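Local coordinates for mandelate racemase/muconate lactonizing enzyme family protein (Azoarcus sp., PDB 2QDE) that belongs to the mandelate racemase/muconate lactonizing enzyme family of the enolase superfamily and carries a barium ion in its barrel domain, at residues V300-A306 with N326-I332. Numbering follows the deposited sequence.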
loop_
_atom_site.group_PDB
_atom_site.type_symbol
_atom_site.label_atom_id
_atom_site.label_comp_id
_atom_site.label_asym_id
_atom_site.label_seq_id
_atom_site.Cartn_x
_atom_site.Cartn_y
_atom_site.Cartn_z
ATOM N N VAL A 300 3.930 23.149 33.131
ATOM C CA VAL A 300 4.012 23.567 34.533
ATOM C C VAL A 300 3.812 25.060 34.779
ATOM O O VAL A 300 4.684 25.883 34.470
ATOM C CB VAL A 300 5.349 23.144 35.155
ATOM C CG1 VAL A 300 5.405 23.586 36.615
ATOM C CG2 VAL A 300 5.502 21.635 35.056
ATOM N N GLY A 301 2.663 25.395 35.356
ATOM C CA GLY A 301 2.352 26.781 35.631
ATOM C C GLY A 301 1.443 26.978 36.829
ATOM O O GLY A 301 1.151 26.040 37.572
ATOM N N SER A 302 0.991 28.216 36.998
ATOM C CA SER A 302 0.125 28.612 38.098
ATOM C C SER A 302 -1.263 28.008 37.970
ATOM O O SER A 302 -1.526 27.230 37.058
ATOM C CB SER A 302 -0.018 30.129 38.103
ATOM O OG SER A 302 -0.729 30.548 36.943
ATOM N N GLY A 303 -2.146 28.383 38.892
ATOM C CA GLY A 303 -3.514 27.901 38.849
ATOM C C GLY A 303 -4.179 28.446 37.598
ATOM O O GLY A 303 -5.174 27.892 37.112
ATOM N N LEU A 304 -3.631 29.540 37.068
ATOM C CA LEU A 304 -4.179 30.131 35.857
ATOM C C LEU A 304 -3.777 29.277 34.662
ATOM O O LEU A 304 -4.578 29.050 33.762
ATOM C CB LEU A 304 -3.683 31.568 35.658
ATOM C CG LEU A 304 -4.212 32.246 34.383
ATOM C CD1 LEU A 304 -5.733 32.210 34.382
ATOM C CD2 LEU A 304 -3.728 33.685 34.307
ATOM N N GLU A 305 -2.535 28.805 34.654
ATOM C CA GLU A 305 -2.056 27.957 33.566
ATOM C C GLU A 305 -2.887 26.673 33.519
ATOM O O GLU A 305 -3.211 26.164 32.442
ATOM C CB GLU A 305 -0.576 27.610 33.784
ATOM C CG GLU A 305 0.081 26.773 32.685
ATOM C CD GLU A 305 -0.232 25.281 32.773
ATOM O OE1 GLU A 305 -0.420 24.765 33.900
ATOM O OE2 GLU A 305 -0.272 24.615 31.711
ATOM N N ALA A 306 -3.245 26.154 34.689
ATOM C CA ALA A 306 -4.020 24.915 34.745
ATOM C C ALA A 306 -5.488 25.053 34.343
ATOM O O ALA A 306 -6.116 24.074 33.933
ATOM C CB ALA A 306 -3.926 24.318 36.142
ATOM N N ASN A 326 -2.991 17.226 34.324
ATOM C CA ASN A 326 -2.885 18.679 34.364
ATOM C C ASN A 326 -2.738 19.132 35.824
ATOM O O ASN A 326 -3.719 19.495 36.458
ATOM C CB ASN A 326 -4.142 19.275 33.719
ATOM C CG ASN A 326 -4.179 20.792 33.774
ATOM O OD1 ASN A 326 -3.235 21.470 33.372
ATOM N ND2 ASN A 326 -5.295 21.331 34.260
ATOM N N ALA A 327 -1.512 19.112 36.349
ATOM C CA ALA A 327 -1.279 19.483 37.750
ATOM C C ALA A 327 -0.103 20.433 37.991
ATOM O O ALA A 327 0.642 20.275 38.965
ATOM C CB ALA A 327 -1.097 18.212 38.586
ATOM N N GLY A 328 0.054 21.420 37.114
ATOM C CA GLY A 328 1.142 22.372 37.248
ATOM C C GLY A 328 1.310 22.956 38.642
ATOM O O GLY A 328 2.430 22.978 39.161
ATOM N N PRO A 329 0.227 23.440 39.275
ATOM C CA PRO A 329 0.289 24.024 40.620
ATOM C C PRO A 329 0.897 23.112 41.689
ATOM O O PRO A 329 1.590 23.587 42.590
ATOM C CB PRO A 329 -1.171 24.366 40.915
ATOM C CG PRO A 329 -1.716 24.702 39.552
ATOM C CD PRO A 329 -1.133 23.566 38.721
ATOM N N LEU A 330 0.638 21.809 41.598
ATOM C CA LEU A 330 1.176 20.873 42.584
ATOM C C LEU A 330 2.692 20.731 42.456
ATOM O O LEU A 330 3.381 20.490 43.443
ATOM C CB LEU A 330 0.510 19.495 42.451
ATOM C CG LEU A 330 -1.018 19.445 42.576
ATOM C CD1 LEU A 330 -1.488 17.993 42.519
ATOM C CD2 LEU A 330 -1.455 20.082 43.881
ATOM N N HIS A 331 3.212 20.876 41.240
ATOM C CA HIS A 331 4.652 20.769 41.029
ATOM C C HIS A 331 5.331 22.062 41.485
ATOM O O HIS A 331 6.376 22.034 42.140
ATOM C CB HIS A 331 4.960 20.496 39.551
ATOM C CG HIS A 331 4.391 19.204 39.047
ATOM N ND1 HIS A 331 3.614 19.126 37.910
ATOM C CD2 HIS A 331 4.482 17.940 39.527
ATOM C CE1 HIS A 331 3.252 17.870 37.711
ATOM N NE2 HIS A 331 3.764 17.129 38.678
ATOM N N ILE A 332 4.731 23.200 41.151
ATOM C CA ILE A 332 5.307 24.482 41.544
ATOM C C ILE A 332 5.350 24.648 43.066
ATOM O O ILE A 332 6.345 25.124 43.625
ATOM C CB ILE A 332 4.505 25.670 40.937
ATOM C CG1 ILE A 332 4.750 25.748 39.429
ATOM C CG2 ILE A 332 4.908 26.986 41.606
ATOM C CD1 ILE A 332 3.968 26.856 38.744
HETATM O O HOH W 1 -1.467 22.589 35.128
HETATM O O HOH W 2 -2.283 23.100 31.047
#
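Swung opposite its own backbone nitrogen (chi1 177°), CG of N326 carries the amide across to the first turn of helix 303-315, while I332, with CG1 opposite the carbonyl carbon (chi1 -71°) and chi2 extended, presses CD1 on the G301 carbonyl. N326 ND2 donates a hydrogen bond to A306 O at 2.9 Å, landing on a carbonyl lone pair, with the acceptor 14° out of the N326 amide plane. N326 OD1 accepts from a water that also donates to E305 OE1 and accepts from G328 N, at 2.8 Å. A second water sits 2.6 Å from E305 OE2, which Q272 NE2 and M299 N hold as well, and 3.0 Å from N326 OD1. Both segments belong to the TIM-barrel-like C-terminal domain of the enolase superfamily: helix 303-315 follows strand 294-296, and V300, on the connecting loop, has its side chain about 11 Å from the barium ion. S302 N-caps that helix, OG accepting from L304 N, while D49 bonds the same hydroxyl. The P329 ring lies against the loop and helix start, CG 3.6 Å from S302 O and CD 3.9 Å from A306 CB. Farther along, V300 and I332 run antiparallel alongside one another, CG1 to CG1 at 3.6 Å.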